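Local coordinates for DNA polymerase (Pyrobaculum calidifontis, PDB 5MDN), which probably catalyses DNA synthesis, adding deoxyribonucleotides from their triphosphates to a growing DNA strand and releasing diphosphate, at residues 43-48 and 72-77; 111-116 and 522-527; 383-388 and 466-471. All coordinates share one frame; numbering follows the deposited sequence.

In the fold
The three contacts form a cluster on one side of the chain's centre, with their own centres about 14 to 16 Å apart. Contact 1 comes first along the chain. Contact 2 opens at 111-116, just past strand 105-109 of the sheet that holds contact 1, and closes at 522-527. Contact 3 falls between those two segments, at the end of helix 370-384 and the start of helix 468-486. Contact 1 touches contact 3, and contact 3 touches contact 2. Contacts 1 and 2 come to about 5 Å at their nearest atoms but do not touch. The cluster therefore ties the N-terminal part of the chain to the polymerase part, away from the magnesium sites.

Contact 1: 43-48 and 72-77; sequences YAKCDK and RRFFGR
The hydroxyl end of Tyr43 meets the CD-NE part of Arg72. The phenol lies crosswise to the arginine chain, at about a right angle. Tyr43 OH comes 2.9 Å from Arg72 NE, and the phenol carbon Tyr43 CZ is 3.7 Å from Arg72 CD. The ring and the guanidinium are turned 63° against each other, so the two flat groups do not stack. Arg72 reaches the ring with its chain extended from CG to NE.

Lys45 and Phe74 also cross at about a right angle. Lys45 NZ stands 3.8 Å from Phe74 CE2, approaching the ring at a slant. With CG opposite the backbone N (chi1 -163°), the lysine chain heads out across the gap and then bends at chi3. Its ammonium is hydrogen-bonded to Tyr109 OH, and the Tyr109 ring meets that of Phe74. Phe75 CD2 sits 3.7 Å above one face of Phe74, over the ring centre.

The backbones stay far apart, with Tyr43 CA 9.9 Å from Arg72 CA. Strand 77-86 runs between them, so the side chains reach across an inner strand of a four-stranded antiparallel sheet. Strands 64-74 and 77-86 are joined by a type I' turn, Phe74 to Arg77, which makes a tight beta hairpin.

Contact 2: 111-116 and 522-527; sequences ADIRYY and GARWYK
Ile113 and Asp112 both meet the guanidinium end of Arg524. The van der Waals part is a single approach of the Ile113 methyl to the guanidinium. Ile113 CD1 lies 3.9 Å from Arg524 NH1, coming in obliquely. The isoleucine gets there through its longer branch: CG1 lies opposite the carbonyl carbon (chi1 -81°) and CD1 carries the chain on toward the arginine.

The electrostatic part is looser. Asp112 OD2 is 4.3 Å from Arg524 NH2, too long for a salt bridge. The oxygen sits off the plane of the guanidinium, where its N-H groups are not directed. The attraction is thus one of charge alone.

Both charged groups have firmer partners elsewhere. Asp112 OD1 forms a salt bridge with Arg392, and Arg524 NE forms one with Glu375. Arg392 and Arg395 are like charges close to Arg524, and the carboxylates of Asp112 and Glu375 probably offset them.

The buried Arg524 reaches this place with its chain extended from CG to NE. Three arginines and two carboxylates thus gather where 111-116 faces the polymerase part of the chain. The chemistry implies a shared charge balance: Asp112 probably helps offset the positive charge of Arg524, while Arg524 NE is bound by Glu375.

Contact 3: 383-388 and 466-471; sequences YRMGEV and TGFIPA
Met385 and Phe468 carry this contact. The sulfur comes to the edge of the phenyl ring, close to the ring plane. Met385 SD is 3.6 Å from Phe468 CD1 and equally near CE1. It lies 4.7 Å from the centroid of the Phe468 ring, 83° off the ring normal. This is a Met-aromatic contact made at the edge, where the ring hydrogens face the sulfur. The methyl group goes further, and Met385 CE rests 4.0 Å from Ala471 CB. Met385 is extended beyond CG, which lets its sulfur and methyl group reach two residues one helical turn apart.

Phe468 has CG opposite its backbone N (chi1 174°), which sends the ring out toward Met385. The same ring also meets that of Trp525, with the planes about 35° apart.

The contact joins two helix ends. Met385 follows helix 370-384, which closes in a Schellman motif with Gly386 at positive phi. Gly386 N bonds back to Tyr383 O at 2.9 Å. Phe468 starts helix 468-486, which is consistent with the first of the two long fingers helices of family B polymerases. Gly467 is its N-cap, and its carbonyl O accepts the amide of Ala471 at 3.1 Å.

Further out, side chains from a preceding loop hold the start of this helix. Asn433 OD1 accepts from Gly467 N, Asp437 OD2 from Phe468 N and Ser435 OG from Ile469 N. At the Met385 end, the chain after Gly386 is tied to the hairpin of 72-77. Glu387 OE2 probably accepts a hydrogen bond from Gly76 N, and Gly386 and Val388 pair through their backbones with Arg73.

Contact 1: 43-48 and 72-77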
ATOM      1  N   TYR A  43      27.173  -4.442  13.029  1.00 56.73           N
ATOM      2  CA  TYR A  43      28.446  -3.739  13.034  1.00 55.74           C
ATOM      3  C   TYR A  43      28.550  -2.806  14.235  1.00 59.90           C
ATOM      4  O   TYR A  43      27.546  -2.317  14.760  1.00 59.32           O
ATOM      5  CB  TYR A  43      28.644  -2.933  11.748  1.00 54.72           C
ATOM      6  CG  TYR A  43      28.629  -3.759  10.483  1.00 53.20           C
ATOM      7  CD1 TYR A  43      29.630  -4.684  10.220  1.00 51.16           C
ATOM      8  CD2 TYR A  43      27.622  -3.599   9.541  1.00 54.15           C
ATOM      9  CE1 TYR A  43      29.621  -5.436   9.058  1.00 50.35           C
ATOM     10  CE2 TYR A  43      27.605  -4.344   8.377  1.00 54.16           C
ATOM     11  CZ  TYR A  43      28.607  -5.260   8.141  1.00 51.94           C
ATOM     12  OH  TYR A  43      28.592  -6.004   6.983  1.00 51.96           O
ATOM     13  N   ALA A  44      29.787  -2.572  14.667  1.00 61.09           N
ATOM     14  CA  ALA A  44      30.089  -1.641  15.747  1.00 63.27           C
ATOM     15  C   ALA A  44      31.267  -0.787  15.306  1.00 68.50           C
ATOM     16  O   ALA A  44      32.341  -1.319  15.013  1.00 71.18           O
ATOM     17  CB  ALA A  44      30.413  -2.390  17.041  1.00 62.53           C
ATOM     18  N   LYS A  45      31.074   0.531  15.270  1.00 66.99           N
ATOM     19  CA  LYS A  45      32.101   1.439  14.764  1.00 72.87           C
ATOM     20  C   LYS A  45      33.092   1.743  15.883  1.00 80.45           C
ATOM     21  O   LYS A  45      32.755   2.417  16.862  1.00 81.55           O
ATOM     22  CB  LYS A  45      31.459   2.702  14.194  1.00 72.89           C
ATOM     23  CG  LYS A  45      32.381   3.512  13.291  1.00 73.53           C
ATOM     24  CD  LYS A  45      31.682   4.734  12.700  1.00 71.03           C
ATOM     25  CE  LYS A  45      31.050   5.628  13.752  1.00 71.87           C
ATOM     26  NZ  LYS A  45      30.281   6.731  13.105  1.00 70.47           N
ATOM     27  N   CYS A  46      34.321   1.260  15.725  1.00 78.32           N
ATOM     28  CA  CYS A  46      35.343   1.321  16.760  1.00 86.11           C
ATOM     29  C   CYS A  46      36.281   2.505  16.563  1.00 87.68           C
ATOM     30  O   CYS A  46      36.677   2.820  15.436  1.00 80.63           O
ATOM     31  CB  CYS A  46      36.158   0.026  16.775  1.00 91.01           C
ATOM     32  SG  CYS A  46      36.904  -0.362  15.183  1.00104.11           S
ATOM     33  N   ASP A  47      36.628   3.158  17.670  1.00 93.33           N
ATOM     34  CA  ASP A  47      37.755   4.081  17.674  1.00 93.15           C
ATOM     35  C   ASP A  47      39.081   3.356  17.900  1.00 88.83           C
ATOM     36  O   ASP A  47      40.087   3.694  17.267  1.00 85.20           O
ATOM     37  CB  ASP A  47      37.532   5.176  18.727  1.00 95.39           C
ATOM     38  CG  ASP A  47      37.377   4.627  20.137  1.00 97.16           C
ATOM     39  OD1 ASP A  47      37.912   3.533  20.432  1.00 97.94           O
ATOM     40  OD2 ASP A  47      36.719   5.303  20.957  1.00 95.20           O
ATOM     41  N   LYS A  48      39.106   2.371  18.796  1.00 89.05           N
ATOM     42  CA  LYS A  48      40.188   1.396  18.877  1.00 87.74           C
ATOM     43  C   LYS A  48      39.586   0.013  18.675  1.00 85.17           C
ATOM     44  O   LYS A  48      38.551  -0.308  19.269  1.00 87.11           O
ATOM     45  CB  LYS A  48      40.929   1.471  20.219  1.00 89.33           C
ATOM     46  CG  LYS A  48      42.118   2.427  20.242  1.00 92.42           C
ATOM     47  CD  LYS A  48      41.682   3.883  20.274  1.00 93.14           C
ATOM     48  CE  LYS A  48      42.889   4.807  20.266  1.00 91.88           C
ATOM     49  NZ  LYS A  48      42.513   6.242  20.399  1.00 91.81           N
ATOM     50  N   ARG A  72      34.544  -1.293   5.853  1.00 58.74           N
ATOM     51  CA  ARG A  72      33.434  -0.977   4.969  1.00 58.51           C
ATOM     52  C   ARG A  72      33.314   0.534   4.838  1.00 58.34           C
ATOM     53  O   ARG A  72      34.001   1.300   5.520  1.00 56.84           O
ATOM     54  CB  ARG A  72      32.118  -1.585   5.474  1.00 62.29           C
ATOM     55  CG  ARG A  72      32.249  -3.025   5.940  1.00 66.32           C
ATOM     56  CD  ARG A  72      30.973  -3.819   5.749  1.00 66.55           C
ATOM     57  NE  ARG A  72      31.192  -5.228   6.061  1.00 70.17           N
ATOM     58  CZ  ARG A  72      31.779  -6.093   5.239  1.00 73.61           C
ATOM     59  NH1 ARG A  72      32.207  -5.695   4.047  1.00 76.06           N
ATOM     60  NH2 ARG A  72      31.942  -7.356   5.607  1.00 73.93           N
ATOM     61  N   ARG A  73      32.423   0.958   3.950  1.00 62.74           N
ATOM     62  CA  ARG A  73      32.185   2.372   3.713  1.00 59.56           C
ATOM     63  C   ARG A  73      31.073   2.886   4.617  1.00 56.69           C
ATOM     64  O   ARG A  73      30.151   2.152   4.981  1.00 56.79           O
ATOM     65  CB  ARG A  73      31.820   2.618   2.250  1.00 61.71           C
ATOM     66  CG  ARG A  73      32.760   1.967   1.253  1.00 63.20           C
ATOM     67  CD  ARG A  73      32.236   2.117  -0.165  1.00 67.01           C
ATOM     68  NE  ARG A  73      32.322   3.499  -0.629  1.00 71.67           N
ATOM     69  CZ  ARG A  73      31.934   3.910  -1.832  1.00 75.89           C
ATOM     70  NH1 ARG A  73      31.433   3.040  -2.697  1.00 77.97           N
ATOM     71  NH2 ARG A  73      32.052   5.186  -2.172  1.00 76.75           N
ATOM     72  N   PHE A  74      31.167   4.164   4.976  1.00 57.39           N
ATOM     73  CA  PHE A  74      30.138   4.830   5.770  1.00 58.09           C
ATOM     74  C   PHE A  74      30.002   6.246   5.229  1.00 62.83           C
ATOM     75  O   PHE A  74      30.890   7.078   5.444  1.00 65.37           O
ATOM     76  CB  PHE A  74      30.499   4.830   7.255  1.00 55.95           C
ATOM     77  CG  PHE A  74      29.413   5.365   8.145  1.00 55.37           C
ATOM     78  CD1 PHE A  74      28.200   4.706   8.250  1.00 55.65           C
ATOM     79  CD2 PHE A  74      29.610   6.518   8.888  1.00 55.34           C
ATOM     80  CE1 PHE A  74      27.199   5.189   9.070  1.00 54.21           C
ATOM     81  CE2 PHE A  74      28.612   7.007   9.711  1.00 54.38           C
ATOM     82  CZ  PHE A  74      27.405   6.341   9.802  1.00 53.19           C
ATOM     83  N   PHE A  75      28.894   6.514   4.535  1.00 64.36           N
ATOM     84  CA  PHE A  75      28.729   7.742   3.753  1.00 66.03           C
ATOM     85  C   PHE A  75      29.910   7.959   2.812  1.00 70.98           C
ATOM     86  O   PHE A  75      30.413   9.074   2.654  1.00 76.57           O
ATOM     87  CB  PHE A  75      28.531   8.957   4.662  1.00 61.92           C
ATOM     88  CG  PHE A  75      27.211   8.979   5.372  1.00 61.10           C
ATOM     89  CD1 PHE A  75      26.072   9.422   4.721  1.00 59.32           C
ATOM     90  CD2 PHE A  75      27.109   8.567   6.690  1.00 61.91           C
ATOM     91  CE1 PHE A  75      24.854   9.452   5.369  1.00 58.95           C
ATOM     92  CE2 PHE A  75      25.890   8.594   7.346  1.00 59.76           C
ATOM     93  CZ  PHE A  75      24.762   9.039   6.683  1.00 58.47           C
ATOM     94  N   GLY A  76      30.357   6.878   2.175  1.00 66.19           N
ATOM     95  CA  GLY A  76      31.453   6.924   1.233  1.00 69.89           C
ATOM     96  C   GLY A  76      32.826   6.761   1.854  1.00 72.46           C
ATOM     97  O   GLY A  76      33.709   6.155   1.241  1.00 72.43           O
ATOM     98  N   ARG A  77      33.022   7.288   3.060  1.00 65.23           N
ATOM     99  CA  ARG A  77      34.323   7.197   3.712  1.00 73.73           C
ATOM    100  C   ARG A  77      34.566   5.772   4.199  1.00 73.05           C
ATOM    101  O   ARG A  77      33.720   5.211   4.909  1.00 76.42           O
ATOM    102  CB  ARG A  77      34.385   8.165   4.894  1.00 81.02           C
ATOM    103  CG  ARG A  77      34.107   9.613   4.532  1.00 90.07           C
ATOM    104  CD  ARG A  77      34.054  10.490   5.780  1.00 95.52           C
ATOM    105  NE  ARG A  77      33.785  11.890   5.463  1.00 99.83           N
ATOM    106  CZ  ARG A  77      32.570  12.398   5.263  1.00102.05           C
ATOM    107  NH1 ARG A  77      31.494  11.625   5.342  1.00101.86           N
ATOM    108  NH2 ARG A  77      32.431  13.687   4.978  1.00103.86           N
TER

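Contact 2: 111-116 and 522-527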
ATOM      1  N   ALA A 111      21.743  -3.364  13.277  1.00 53.43           N
ATOM      2  CA  ALA A 111      21.353  -4.339  14.285  1.00 57.78           C
ATOM      3  C   ALA A 111      19.874  -4.702  14.235  1.00 59.53           C
ATOM      4  O   ALA A 111      19.473  -5.684  14.868  1.00 61.21           O
ATOM      5  CB  ALA A 111      21.700  -3.815  15.680  1.00 58.34           C
ATOM      6  N   ASP A 112      19.058  -3.941  13.505  1.00 65.95           N
ATOM      7  CA  ASP A 112      17.612  -4.128  13.486  1.00 63.48           C
ATOM      8  C   ASP A 112      17.109  -4.666  12.149  1.00 55.16           C
ATOM      9  O   ASP A 112      15.966  -4.405  11.762  1.00 55.25           O
ATOM     10  CB  ASP A 112      16.904  -2.819  13.826  1.00 68.52           C
ATOM     11  CG  ASP A 112      17.208  -1.719  12.830  1.00 74.98           C
ATOM     12  OD1 ASP A 112      18.335  -1.698  12.293  1.00 76.19           O
ATOM     13  OD2 ASP A 112      16.316  -0.880  12.582  1.00 82.69           O
ATOM     14  N   ILE A 113      17.938  -5.412  11.428  1.00 50.45           N
ATOM     15  CA  ILE A 113      17.541  -5.979  10.143  1.00 50.75           C
ATOM     16  C   ILE A 113      17.021  -7.388  10.403  1.00 50.75           C
ATOM     17  O   ILE A 113      17.741  -8.232  10.947  1.00 53.19           O
ATOM     18  CB  ILE A 113      18.708  -5.991   9.141  1.00 50.04           C
ATOM     19  CG1 ILE A 113      18.905  -4.620   8.468  1.00 50.95           C
ATOM     20  CG2 ILE A 113      18.495  -7.060   8.074  1.00 49.74           C
ATOM     21  CD1 ILE A 113      19.245  -3.480   9.402  1.00 52.29           C
ATOM     22  N   ARG A 114      15.764  -7.639  10.036  1.00 54.01           N
ATOM     23  CA  ARG A 114      15.157  -8.934  10.315  1.00 53.49           C
ATOM     24  C   ARG A 114      15.911 -10.043   9.586  1.00 51.69           C
ATOM     25  O   ARG A 114      16.404  -9.859   8.470  1.00 51.86           O
ATOM     26  CB  ARG A 114      13.668  -8.930   9.950  1.00 53.95           C
ATOM     27  CG  ARG A 114      13.340  -8.896   8.482  1.00 55.59           C
ATOM     28  CD  ARG A 114      11.827  -8.812   8.294  1.00 55.87           C
ATOM     29  NE  ARG A 114      11.308  -7.490   8.639  1.00 55.29           N
ATOM     30  CZ  ARG A 114      10.746  -6.658   7.768  1.00 54.23           C
ATOM     31  NH1 ARG A 114      10.621  -7.016   6.497  1.00 49.32           N
ATOM     32  NH2 ARG A 114      10.310  -5.470   8.165  1.00 53.49           N
ATOM     33  N   TYR A 115      16.006 -11.195  10.250  1.00 48.42           N
ATOM     34  CA  TYR A 115      17.019 -12.192   9.920  1.00 51.12           C
ATOM     35  C   TYR A 115      16.876 -12.716   8.493  1.00 52.94           C
ATOM     36  O   TYR A 115      17.859 -12.767   7.745  1.00 53.54           O
ATOM     37  CB  TYR A 115      16.954 -13.332  10.939  1.00 51.42           C
ATOM     38  CG  TYR A 115      17.950 -14.443  10.710  1.00 50.87           C
ATOM     39  CD1 TYR A 115      19.315 -14.204  10.788  1.00 50.17           C
ATOM     40  CD2 TYR A 115      17.526 -15.743  10.463  1.00 51.08           C
ATOM     41  CE1 TYR A 115      20.233 -15.218  10.593  1.00 49.99           C
ATOM     42  CE2 TYR A 115      18.438 -16.764  10.274  1.00 51.02           C
ATOM     43  CZ  TYR A 115      19.787 -16.497  10.338  1.00 50.36           C
ATOM     44  OH  TYR A 115      20.694 -17.515  10.147  1.00 51.00           O
ATOM     45  N   TYR A 116      15.668 -13.127   8.093  1.00 47.84           N
ATOM     46  CA  TYR A 116      15.533 -13.726   6.767  1.00 52.20           C
ATOM     47  C   TYR A 116      15.669 -12.704   5.642  1.00 50.33           C
ATOM     48  O   TYR A 116      15.948 -13.093   4.502  1.00 48.84           O
ATOM     49  CB  TYR A 116      14.211 -14.494   6.648  1.00 58.87           C
ATOM     50  CG  TYR A 116      12.947 -13.664   6.622  1.00 65.08           C
ATOM     51  CD1 TYR A 116      12.474 -13.040   7.769  1.00 69.91           C
ATOM     52  CD2 TYR A 116      12.205 -13.537   5.454  1.00 67.82           C
ATOM     53  CE1 TYR A 116      11.310 -12.294   7.747  1.00 72.51           C
ATOM     54  CE2 TYR A 116      11.041 -12.794   5.423  1.00 69.91           C
ATOM     55  CZ  TYR A 116      10.598 -12.174   6.572  1.00 72.11           C
ATOM     56  OH  TYR A 116       9.440 -11.432   6.548  1.00 77.36           O
ATOM     57  N   GLY A 522      12.270  10.261   8.933  1.00 71.26           N
ATOM     58  CA  GLY A 522      12.635   9.005   9.557  1.00 72.55           C
ATOM     59  C   GLY A 522      13.213   7.997   8.585  1.00 71.62           C
ATOM     60  O   GLY A 522      12.868   6.813   8.631  1.00 74.71           O
ATOM     61  N   ALA A 523      14.099   8.452   7.706  1.00 67.37           N
ATOM     62  CA  ALA A 523      14.744   7.594   6.725  1.00 66.03           C
ATOM     63  C   ALA A 523      16.227   7.445   7.041  1.00 64.16           C
ATOM     64  O   ALA A 523      16.849   8.331   7.634  1.00 66.15           O
ATOM     65  CB  ALA A 523      14.571   8.141   5.306  1.00 66.06           C
ATOM     66  N   ARG A 524      16.781   6.301   6.638  1.00 63.91           N
ATOM     67  CA  ARG A 524      18.187   6.012   6.895  1.00 61.78           C
ATOM     68  C   ARG A 524      19.091   6.987   6.151  1.00 60.74           C
ATOM     69  O   ARG A 524      20.020   7.560   6.731  1.00 62.67           O
ATOM     70  CB  ARG A 524      18.476   4.567   6.499  1.00 62.28           C
ATOM     71  CG  ARG A 524      17.703   3.629   7.387  1.00 63.99           C
ATOM     72  CD  ARG A 524      17.692   2.178   6.965  1.00 67.97           C
ATOM     73  NE  ARG A 524      16.533   1.539   7.588  1.00 76.89           N
ATOM     74  CZ  ARG A 524      16.413   0.244   7.848  1.00 77.73           C
ATOM     75  NH1 ARG A 524      17.399  -0.590   7.561  1.00 81.01           N
ATOM     76  NH2 ARG A 524      15.303  -0.212   8.416  1.00 75.54           N
ATOM     77  N   TRP A 525      18.831   7.184   4.859  1.00 61.35           N
ATOM     78  CA  TRP A 525      19.592   8.109   4.032  1.00 57.59           C
ATOM     79  C   TRP A 525      18.919   9.474   3.926  1.00 57.85           C
ATOM     80  O   TRP A 525      19.018  10.137   2.887  1.00 57.00           O
ATOM     81  CB  TRP A 525      19.821   7.510   2.645  1.00 55.61           C
ATOM     82  CG  TRP A 525      20.878   6.457   2.648  1.00 53.53           C
ATOM     83  CD1 TRP A 525      22.222   6.649   2.534  1.00 51.73           C
ATOM     84  CD2 TRP A 525      20.685   5.045   2.800  1.00 54.39           C
ATOM     85  NE1 TRP A 525      22.878   5.445   2.592  1.00 53.07           N
ATOM     86  CE2 TRP A 525      21.958   4.445   2.756  1.00 52.99           C
ATOM     87  CE3 TRP A 525      19.560   4.232   2.964  1.00 57.48           C
ATOM     88  CZ2 TRP A 525      22.138   3.068   2.870  1.00 55.67           C
ATOM     89  CZ3 TRP A 525      19.741   2.866   3.076  1.00 57.33           C
ATOM     90  CH2 TRP A 525      21.019   2.298   3.028  1.00 56.31           C
ATOM     91  N   TYR A 526      18.235   9.900   4.986  1.00 61.97           N
ATOM     92  CA  TYR A 526      17.634  11.225   5.023  1.00 64.72           C
ATOM     93  C   TYR A 526      18.701  12.287   5.249  1.00 66.41           C
ATOM     94  O   TYR A 526      19.517  12.181   6.170  1.00 66.78           O
ATOM     95  CB  TYR A 526      16.577  11.313   6.122  1.00 64.01           C
ATOM     96  CG  TYR A 526      16.111  12.730   6.378  1.00 67.54           C
ATOM     97  CD1 TYR A 526      15.313  13.398   5.457  1.00 69.32           C
ATOM     98  CD2 TYR A 526      16.486  13.409   7.531  1.00 69.22           C
ATOM     99  CE1 TYR A 526      14.895  14.696   5.680  1.00 69.43           C
ATOM    100  CE2 TYR A 526      16.073  14.706   7.764  1.00 70.61           C
ATOM    101  CZ  TYR A 526      15.277  15.345   6.834  1.00 70.20           C
ATOM    102  OH  TYR A 526      14.862  16.638   7.059  1.00 70.36           O
ATOM    103  N   LYS A 527      18.691  13.313   4.402  1.00 62.80           N
ATOM    104  CA  LYS A 527      19.490  14.514   4.614  1.00 69.21           C
ATOM    105  C   LYS A 527      18.692  15.701   4.102  1.00 72.78           C
ATOM    106  O   LYS A 527      18.292  15.720   2.934  1.00 69.85           O
ATOM    107  CB  LYS A 527      20.845  14.418   3.908  1.00 70.64           C
ATOM    108  CG  LYS A 527      21.756  15.602   4.165  1.00 72.05           C
ATOM    109  CD  LYS A 527      22.207  15.625   5.616  1.00 74.80           C
ATOM    110  CE  LYS A 527      23.569  14.975   5.800  1.00 76.94           C
ATOM    111  NZ  LYS A 527      24.650  15.781   5.177  1.00 77.90           N
TER

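Contact 3: 383-388 and 466-471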
ATOM      1  N   TYR A 383      24.563  -3.144   0.382  1.00 52.33           N
ATOM      2  CA  TYR A 383      25.400  -4.307   0.665  1.00 53.43           C
ATOM      3  C   TYR A 383      26.379  -4.570  -0.475  1.00 58.63           C
ATOM      4  O   TYR A 383      27.592  -4.669  -0.255  1.00 59.87           O
ATOM      5  CB  TYR A 383      24.540  -5.541   0.927  1.00 50.97           C
ATOM      6  CG  TYR A 383      25.374  -6.766   1.216  1.00 49.02           C
ATOM      7  CD1 TYR A 383      26.009  -6.920   2.442  1.00 48.49           C
ATOM      8  CD2 TYR A 383      25.552  -7.752   0.257  1.00 48.24           C
ATOM      9  CE1 TYR A 383      26.787  -8.029   2.711  1.00 49.77           C
ATOM     10  CE2 TYR A 383      26.327  -8.866   0.516  1.00 49.71           C
ATOM     11  CZ  TYR A 383      26.943  -9.000   1.745  1.00 48.85           C
ATOM     12  OH  TYR A 383      27.717 -10.106   2.012  1.00 46.71           O
ATOM     13  N   ARG A 384      25.869  -4.693  -1.704  1.00 53.56           N
ATOM     14  CA  ARG A 384      26.737  -5.009  -2.833  1.00 56.08           C
ATOM     15  C   ARG A 384      27.674  -3.869  -3.199  1.00 52.87           C
ATOM     16  O   ARG A 384      28.579  -4.074  -4.014  1.00 52.92           O
ATOM     17  CB  ARG A 384      25.899  -5.397  -4.051  1.00 59.07           C
ATOM     18  CG  ARG A 384      25.073  -6.655  -3.860  1.00 67.15           C
ATOM     19  CD  ARG A 384      25.972  -7.819  -3.486  1.00 72.68           C
ATOM     20  NE  ARG A 384      25.248  -9.081  -3.381  1.00 73.77           N
ATOM     21  CZ  ARG A 384      25.822 -10.237  -3.071  1.00 77.74           C
ATOM     22  NH1 ARG A 384      27.127 -10.282  -2.838  1.00 78.64           N
ATOM     23  NH2 ARG A 384      25.100 -11.347  -2.997  1.00 76.39           N
ATOM     24  N   MET A 385      27.479  -2.680  -2.634  1.00 54.34           N
ATOM     25  CA  MET A 385      28.424  -1.585  -2.785  1.00 53.85           C
ATOM     26  C   MET A 385      29.366  -1.461  -1.596  1.00 55.19           C
ATOM     27  O   MET A 385      30.210  -0.561  -1.582  1.00 59.80           O
ATOM     28  CB  MET A 385      27.677  -0.265  -3.004  1.00 55.35           C
ATOM     29  CG  MET A 385      26.883  -0.220  -4.301  1.00 56.65           C
ATOM     30  SD  MET A 385      25.989   1.326  -4.541  1.00 59.35           S
ATOM     31  CE  MET A 385      25.213   1.015  -6.125  1.00 58.53           C
ATOM     32  N   GLY A 386      29.241  -2.341  -0.606  1.00 57.29           N
ATOM     33  CA  GLY A 386      30.114  -2.299   0.551  1.00 55.21           C
ATOM     34  C   GLY A 386      29.857  -1.144   1.492  1.00 56.07           C
ATOM     35  O   GLY A 386      30.786  -0.684   2.163  1.00 57.20           O
ATOM     36  N   GLU A 387      28.618  -0.665   1.566  1.00 57.28           N
ATOM     37  CA  GLU A 387      28.263   0.490   2.379  1.00 59.47           C
ATOM     38  C   GLU A 387      27.469   0.044   3.598  1.00 59.00           C
ATOM     39  O   GLU A 387      26.484  -0.691   3.467  1.00 58.13           O
ATOM     40  CB  GLU A 387      27.445   1.498   1.569  1.00 64.27           C
ATOM     41  CG  GLU A 387      27.580   2.931   2.054  1.00 67.41           C
ATOM     42  CD  GLU A 387      28.550   3.736   1.213  1.00 72.57           C
ATOM     43  OE1 GLU A 387      28.749   3.375   0.035  1.00 73.51           O
ATOM     44  OE2 GLU A 387      29.119   4.721   1.733  1.00 76.79           O
ATOM     45  N   VAL A 388      27.899   0.490   4.774  1.00 57.56           N
ATOM     46  CA  VAL A 388      27.144   0.263   6.001  1.00 57.24           C
ATOM     47  C   VAL A 388      25.980   1.240   6.050  1.00 55.72           C
ATOM     48  O   VAL A 388      26.120   2.420   5.708  1.00 53.38           O
ATOM     49  CB  VAL A 388      28.064   0.406   7.228  1.00 60.26           C
ATOM     50  CG1 VAL A 388      27.254   0.620   8.497  1.00 60.55           C
ATOM     51  CG2 VAL A 388      28.948  -0.825   7.366  1.00 62.33           C
ATOM     52  N   THR A 466      30.644   9.491  -8.012  1.00 58.85           N
ATOM     53  CA  THR A 466      29.214   9.395  -7.912  1.00 59.73           C
ATOM     54  C   THR A 466      28.705   8.954  -6.563  1.00 58.40           C
ATOM     55  O   THR A 466      29.228   8.086  -5.951  1.00 62.08           O
ATOM     56  CB  THR A 466      28.649   8.482  -8.994  1.00 58.49           C
ATOM     57  OG1 THR A 466      28.884   7.167  -8.603  1.00 64.70           O
ATOM     58  CG2 THR A 466      29.373   8.614 -10.215  1.00 58.38           C
ATOM     59  N   GLY A 467      27.694   9.615  -6.079  1.00 52.08           N
ATOM     60  CA  GLY A 467      27.142   9.326  -4.793  1.00 51.43           C
ATOM     61  C   GLY A 467      26.365   8.064  -4.749  1.00 50.08           C
ATOM     62  O   GLY A 467      26.088   7.471  -5.714  1.00 48.37           O
ATOM     63  N   PHE A 468      25.963   7.678  -3.581  1.00 49.83           N
ATOM     64  CA  PHE A 468      25.249   6.417  -3.403  1.00 50.91           C
ATOM     65  C   PHE A 468      23.889   6.446  -4.090  1.00 49.15           C
ATOM     66  O   PHE A 468      23.573   5.566  -4.897  1.00 49.04           O
ATOM     67  CB  PHE A 468      25.095   6.106  -1.914  1.00 50.31           C
ATOM     68  CG  PHE A 468      24.248   4.898  -1.634  1.00 49.43           C
ATOM     69  CD1 PHE A 468      24.561   3.671  -2.194  1.00 48.85           C
ATOM     70  CD2 PHE A 468      23.136   4.990  -0.813  1.00 50.42           C
ATOM     71  CE1 PHE A 468      23.783   2.557  -1.941  1.00 48.98           C
ATOM     72  CE2 PHE A 468      22.353   3.880  -0.555  1.00 49.71           C
ATOM     73  CZ  PHE A 468      22.676   2.663  -1.120  1.00 49.98           C
ATOM     74  N   ILE A 469      23.067   7.453  -3.775  1.00 50.84           N
ATOM     75  CA  ILE A 469      21.733   7.529  -4.380  1.00 50.13           C
ATOM     76  C   ILE A 469      21.802   7.706  -5.887  1.00 47.21           C
ATOM     77  O   ILE A 469      21.046   7.027  -6.600  1.00 47.91           O
ATOM     78  CB  ILE A 469      20.896   8.611  -3.678  1.00 50.67           C
ATOM     79  CG1 ILE A 469      20.714   8.266  -2.199  1.00 51.03           C
ATOM     80  CG2 ILE A 469      19.542   8.762  -4.359  1.00 50.91           C
ATOM     81  CD1 ILE A 469      20.013   6.946  -1.964  1.00 50.92           C
ATOM     82  N   PRO A 470      22.649   8.578  -6.453  1.00 50.24           N
ATOM     83  CA  PRO A 470      22.757   8.604  -7.921  1.00 49.83           C
ATOM     84  C   PRO A 470      23.175   7.272  -8.517  1.00 50.55           C
ATOM     85  O   PRO A 470      22.606   6.851  -9.531  1.00 49.75           O
ATOM     86  CB  PRO A 470      23.803   9.697  -8.172  1.00 50.69           C
ATOM     87  CG  PRO A 470      23.682  10.597  -7.003  1.00 51.02           C
ATOM     88  CD  PRO A 470      23.390   9.697  -5.839  1.00 51.29           C
ATOM     89  N   ALA A 471      24.132   6.577  -7.896  1.00 49.13           N
ATOM     90  CA  ALA A 471      24.572   5.288  -8.422  1.00 51.46           C
ATOM     91  C   ALA A 471      23.422   4.289  -8.489  1.00 52.46           C
ATOM     92  O   ALA A 471      23.344   3.484  -9.424  1.00 52.23           O
ATOM     93  CB  ALA A 471      25.716   4.735  -7.572  1.00 53.07           C
TER